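Local coordinates for protein multisubunit Na+/H+ antiporter, D subunit (Anoxybacillus flavithermus, PDB 6Z16) that is a membrane subunit of a multisubunit Na+/H+ antiporter and probably takes part in proton translocation coupled to sodium export, in a fold shared with complex I antiporter-like subunits, at residues I213-Y226 against L274-G286. Residues are numbered along the deposited sequence; the frame is centred on the assembly and turned at random.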
loop_
_atom_site.group_PDB
_atom_site.type_symbol
_atom_site.label_atom_id
_atom_site.label_comp_id
_atom_site.label_asym_id
_atom_site.label_seq_id
_atom_site.Cartn_x
_atom_site.Cartn_y
_atom_site.Cartn_z
ATOM N N ILE D 213 33.685 -32.679 -45.033
ATOM C CA ILE D 213 33.888 -34.094 -45.358
ATOM C C ILE D 213 34.306 -34.868 -44.120
ATOM O O ILE D 213 33.776 -35.948 -43.843
ATOM C CB ILE D 213 34.934 -34.266 -46.475
ATOM C CG1 ILE D 213 34.449 -33.690 -47.785
ATOM C CG2 ILE D 213 35.276 -35.726 -46.690
ATOM C CD1 ILE D 213 35.534 -33.630 -48.820
ATOM N N ILE D 214 35.231 -34.307 -43.339
ATOM C CA ILE D 214 35.721 -34.999 -42.146
ATOM C C ILE D 214 34.620 -35.126 -41.094
ATOM O O ILE D 214 34.449 -36.192 -40.487
ATOM C CB ILE D 214 36.967 -34.284 -41.598
ATOM C CG1 ILE D 214 38.088 -34.339 -42.633
ATOM C CG2 ILE D 214 37.442 -34.930 -40.308
ATOM C CD1 ILE D 214 39.211 -33.376 -42.370
ATOM N N VAL D 215 33.810 -34.075 -40.920
ATOM C CA VAL D 215 32.723 -34.112 -39.938
ATOM C C VAL D 215 31.650 -35.120 -40.343
ATOM O O VAL D 215 31.293 -36.022 -39.572
ATOM C CB VAL D 215 32.117 -32.711 -39.749
ATOM C CG1 VAL D 215 30.880 -32.801 -38.888
ATOM C CG2 VAL D 215 33.117 -31.780 -39.109
ATOM N N PHE D 216 31.136 -34.998 -41.570
ATOM C CA PHE D 216 30.060 -35.869 -42.024
ATOM C C PHE D 216 30.527 -37.297 -42.263
ATOM O O PHE D 216 29.700 -38.211 -42.247
ATOM C CB PHE D 216 29.440 -35.297 -43.291
ATOM C CG PHE D 216 28.706 -34.006 -43.082
ATOM C CD1 PHE D 216 28.203 -33.661 -41.840
ATOM C CD2 PHE D 216 28.552 -33.115 -44.127
ATOM C CE1 PHE D 216 27.541 -32.466 -41.654
ATOM C CE2 PHE D 216 27.894 -31.918 -43.945
ATOM C CZ PHE D 216 27.389 -31.595 -42.706
ATOM N N GLY D 217 31.827 -37.516 -42.469
ATOM C CA GLY D 217 32.362 -38.857 -42.504
ATOM C C GLY D 217 32.645 -39.442 -41.145
ATOM O O GLY D 217 32.760 -40.663 -41.020
ATOM N N LEU D 218 32.801 -38.600 -40.128
ATOM C CA LEU D 218 32.673 -39.108 -38.771
ATOM C C LEU D 218 31.232 -39.485 -38.459
ATOM O O LEU D 218 30.995 -40.418 -37.683
ATOM C CB LEU D 218 33.195 -38.080 -37.772
ATOM C CG LEU D 218 34.712 -37.985 -37.684
ATOM C CD1 LEU D 218 35.129 -36.775 -36.884
ATOM C CD2 LEU D 218 35.227 -39.256 -37.034
ATOM N N LYS D 219 30.263 -38.785 -39.056
ATOM C CA LYS D 219 28.860 -39.134 -38.839
ATOM C C LYS D 219 28.505 -40.455 -39.517
ATOM O O LYS D 219 28.120 -41.423 -38.852
ATOM C CB LYS D 219 27.952 -38.011 -39.337
ATOM C CG LYS D 219 28.181 -36.682 -38.650
ATOM C CD LYS D 219 27.900 -36.775 -37.162
ATOM C CE LYS D 219 27.917 -35.401 -36.518
ATOM N NZ LYS D 219 29.274 -34.806 -36.528
ATOM N N GLY D 220 28.622 -40.514 -40.842
ATOM C CA GLY D 220 28.458 -41.749 -41.578
ATOM C C GLY D 220 29.818 -42.280 -41.974
ATOM O O GLY D 220 30.585 -41.591 -42.637
ATOM N N ALA D 221 30.097 -43.526 -41.588
ATOM C CA ALA D 221 31.464 -44.038 -41.473
ATOM C C ALA D 221 32.148 -44.166 -42.832
ATOM O O ALA D 221 31.849 -45.078 -43.606
ATOM C CB ALA D 221 31.447 -45.385 -40.767
ATOM N N ILE D 222 33.078 -43.257 -43.102
ATOM C CA ILE D 222 33.939 -43.303 -44.269
ATOM C C ILE D 222 35.301 -43.799 -43.792
ATOM O O ILE D 222 35.629 -43.721 -42.614
ATOM C CB ILE D 222 34.030 -41.900 -44.935
ATOM C CG1 ILE D 222 32.639 -41.334 -45.167
ATOM C CG2 ILE D 222 34.687 -41.917 -46.293
ATOM C CD1 ILE D 222 31.769 -42.182 -46.022
ATOM N N PHE D 223 36.080 -44.389 -44.689
ATOM C CA PHE D 223 37.506 -44.520 -44.436
ATOM C C PHE D 223 38.168 -43.151 -44.593
ATOM O O PHE D 223 37.866 -42.426 -45.544
ATOM C CB PHE D 223 38.128 -45.524 -45.411
ATOM C CG PHE D 223 39.608 -45.717 -45.238
ATOM C CD1 PHE D 223 40.102 -46.530 -44.230
ATOM C CD2 PHE D 223 40.507 -45.090 -46.091
ATOM C CE1 PHE D 223 41.457 -46.709 -44.070
ATOM C CE2 PHE D 223 41.862 -45.263 -45.933
ATOM C CZ PHE D 223 42.339 -46.074 -44.922
ATOM N N PRO D 224 39.087 -42.767 -43.690
ATOM C CA PRO D 224 39.586 -43.434 -42.487
ATOM C C PRO D 224 38.955 -42.913 -41.202
ATOM O O PRO D 224 39.660 -42.621 -40.243
ATOM C CB PRO D 224 41.069 -43.100 -42.510
ATOM C CG PRO D 224 41.098 -41.750 -43.099
ATOM C CD PRO D 224 39.984 -41.674 -44.098
ATOM N N LEU D 225 37.631 -42.786 -41.193
ATOM C CA LEU D 225 36.900 -42.231 -40.062
ATOM C C LEU D 225 35.855 -43.212 -39.547
ATOM O O LEU D 225 34.882 -42.799 -38.914
ATOM C CB LEU D 225 36.239 -40.919 -40.482
ATOM C CG LEU D 225 37.189 -39.848 -41.010
ATOM C CD1 LEU D 225 36.428 -38.698 -41.611
ATOM C CD2 LEU D 225 38.095 -39.366 -39.905
ATOM N N TYR D 226 36.027 -44.504 -39.821
ATOM C CA TYR D 226 34.986 -45.499 -39.603
ATOM C C TYR D 226 35.138 -46.243 -38.291
ATOM O O TYR D 226 34.258 -47.038 -37.952
ATOM C CB TYR D 226 34.982 -46.532 -40.745
ATOM C CG TYR D 226 36.152 -47.500 -40.722
ATOM C CD1 TYR D 226 37.369 -47.154 -41.283
ATOM C CD2 TYR D 226 36.025 -48.776 -40.169
ATOM C CE1 TYR D 226 38.433 -48.026 -41.258
ATOM C CE2 TYR D 226 37.083 -49.643 -40.128
ATOM C CZ TYR D 226 38.283 -49.265 -40.677
ATOM O OH TYR D 226 39.333 -50.147 -40.655
ATOM N N LEU D 274 39.149 -36.288 -54.104
ATOM C CA LEU D 274 39.232 -36.695 -52.706
ATOM C C LEU D 274 38.086 -37.626 -52.323
ATOM O O LEU D 274 38.306 -38.645 -51.651
ATOM C CB LEU D 274 39.244 -35.465 -51.804
ATOM C CG LEU D 274 39.347 -35.765 -50.309
ATOM C CD1 LEU D 274 40.636 -36.485 -50.011
ATOM C CD2 LEU D 274 39.250 -34.493 -49.507
ATOM N N LEU D 275 36.863 -37.301 -52.766
ATOM C CA LEU D 275 35.710 -38.156 -52.488
ATOM C C LEU D 275 35.849 -39.519 -53.149
ATOM O O LEU D 275 35.471 -40.538 -52.559
ATOM C CB LEU D 275 34.422 -37.477 -52.952
ATOM C CG LEU D 275 33.914 -36.305 -52.124
ATOM C CD1 LEU D 275 32.738 -35.645 -52.803
ATOM C CD2 LEU D 275 33.529 -36.800 -50.747
ATOM N N ALA D 276 36.416 -39.554 -54.359
ATOM C CA ALA D 276 36.632 -40.814 -55.062
ATOM C C ALA D 276 37.595 -41.721 -54.304
ATOM O O ALA D 276 37.314 -42.913 -54.112
ATOM C CB ALA D 276 37.147 -40.539 -56.471
ATOM N N TRP D 277 38.722 -41.172 -53.830
ATOM C CA TRP D 277 39.668 -42.037 -53.122
ATOM C C TRP D 277 39.162 -42.464 -51.746
ATOM O O TRP D 277 39.397 -43.613 -51.337
ATOM C CB TRP D 277 41.039 -41.379 -53.004
ATOM C CG TRP D 277 41.756 -41.315 -54.309
ATOM C CD1 TRP D 277 42.028 -40.204 -55.040
ATOM C CD2 TRP D 277 42.226 -42.429 -55.082
ATOM N NE1 TRP D 277 42.675 -40.544 -56.199
ATOM C CE2 TRP D 277 42.803 -41.907 -56.253
ATOM C CE3 TRP D 277 42.233 -43.816 -54.887
ATOM C CZ2 TRP D 277 43.380 -42.722 -57.228
ATOM C CZ3 TRP D 277 42.804 -44.622 -55.855
ATOM C CH2 TRP D 277 43.370 -44.072 -57.010
ATOM N N LEU D 278 38.440 -41.585 -51.037
ATOM C CA LEU D 278 37.868 -41.983 -49.752
ATOM C C LEU D 278 36.796 -43.053 -49.928
ATOM O O LEU D 278 36.699 -43.985 -49.118
ATOM C CB LEU D 278 37.294 -40.767 -49.024
ATOM C CG LEU D 278 38.265 -39.683 -48.557
ATOM C CD1 LEU D 278 37.503 -38.500 -48.003
ATOM C CD2 LEU D 278 39.261 -40.210 -47.544
ATOM N N ALA D 279 36.014 -42.962 -51.008
ATOM C CA ALA D 279 34.990 -43.962 -51.281
ATOM C C ALA D 279 35.593 -45.309 -51.647
ATOM O O ALA D 279 35.080 -46.354 -51.220
ATOM C CB ALA D 279 34.080 -43.472 -52.398
ATOM N N LEU D 280 36.667 -45.310 -52.449
ATOM C CA LEU D 280 37.336 -46.568 -52.786
ATOM C C LEU D 280 37.912 -47.239 -51.548
ATOM O O LEU D 280 37.769 -48.458 -51.374
ATOM C CB LEU D 280 38.437 -46.335 -53.818
ATOM C CG LEU D 280 38.003 -45.933 -55.225
ATOM C CD1 LEU D 280 39.217 -45.652 -56.094
ATOM C CD2 LEU D 280 37.117 -46.996 -55.844
ATOM N N GLY D 281 38.530 -46.451 -50.660
ATOM C CA GLY D 281 39.003 -47.005 -49.403
ATOM C C GLY D 281 37.891 -47.540 -48.524
ATOM O O GLY D 281 38.062 -48.570 -47.861
ATOM N N THR D 282 36.726 -46.884 -48.546
ATOM C CA THR D 282 35.587 -47.331 -47.745
ATOM C C THR D 282 35.054 -48.671 -48.237
ATOM O O THR D 282 34.777 -49.574 -47.435
ATOM C CB THR D 282 34.482 -46.282 -47.792
ATOM O OG1 THR D 282 35.038 -44.996 -47.514
ATOM C CG2 THR D 282 33.436 -46.587 -46.751
ATOM N N ILE D 283 34.920 -48.810 -49.562
ATOM C CA ILE D 283 34.474 -50.061 -50.176
ATOM C C ILE D 283 35.435 -51.200 -49.858
ATOM O O ILE D 283 35.007 -52.310 -49.502
ATOM C CB ILE D 283 34.306 -49.868 -51.694
ATOM C CG1 ILE D 283 33.160 -48.914 -51.996
ATOM C CG2 ILE D 283 34.063 -51.171 -52.390
ATOM C CD1 ILE D 283 33.121 -48.460 -53.424
ATOM N N ILE D 284 36.745 -50.939 -49.947
ATOM C CA ILE D 284 37.732 -51.989 -49.697
ATOM C C ILE D 284 37.719 -52.424 -48.231
ATOM O O ILE D 284 37.748 -53.629 -47.938
ATOM C CB ILE D 284 39.124 -51.523 -50.157
ATOM C CG1 ILE D 284 39.149 -51.378 -51.676
ATOM C CG2 ILE D 284 40.200 -52.498 -49.744
ATOM C CD1 ILE D 284 40.369 -50.674 -52.195
ATOM N N ILE D 285 37.627 -51.466 -47.296
ATOM C CA ILE D 285 37.524 -51.793 -45.868
ATOM C C ILE D 285 36.270 -52.614 -45.581
ATOM O O ILE D 285 36.321 -53.620 -44.851
ATOM C CB ILE D 285 37.560 -50.502 -45.025
ATOM C CG1 ILE D 285 38.960 -49.889 -45.015
ATOM C CG2 ILE D 285 37.078 -50.742 -43.611
ATOM C CD1 ILE D 285 39.993 -50.756 -44.352
ATOM N N GLY D 286 35.143 -52.231 -46.193
ATOM C CA GLY D 286 33.897 -52.944 -45.967
ATOM C C GLY D 286 33.920 -54.374 -46.471
ATOM O O GLY D 286 33.470 -55.289 -45.776
#
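Phe223 gives its backbone N-H to Thr282 OG1 (N to OG1 3.1 Å, 165° at the hydrogen), and round this bond the two segments pack closely. Thr282 reaches it with OG1 turned beside its own backbone N (chi1 -49°), from where the hydroxyl also donates to Leu278 O; one side chain thus links the loop to the helix backbone. Helical geometry is lost at Gly220, and the chain runs extended through Phe223, then turns at a cis peptide before Pro224, consistent with the interrupted transmembrane helix of this antiporter family; a main-chain donor is thereby supplied in the predicted membrane span. The Phe223 ring lies obliquely against the helix at Gly281, its CD1 3.6 Å from Ile285 CG1, while Pro224 CB covers one ring face. Farther along, Ile285 CG2 sits over a face of the Tyr226 ring, 3.7 Å from its centroid, a CH-pi contact. The helical end is looser: CA atoms of Ile213 and Leu275 stand 8.4 Å apart, against 4.7 Å for Phe223 and Thr282, and side chains alone fill the gap. Ile213 CD1 meets Leu274 CD2 at 3.9 Å; Leu278 joins both parts, CD1 on Ile213 CG2 (3.8 Å), CD2 on Pro224 CD (3.8 Å). Helix 296-315 packs on Ile222 and Ala279, helix 249-263 on Ile213, and a neighbouring antiporter subunit flanks Pro224, Leu274 and Ile285.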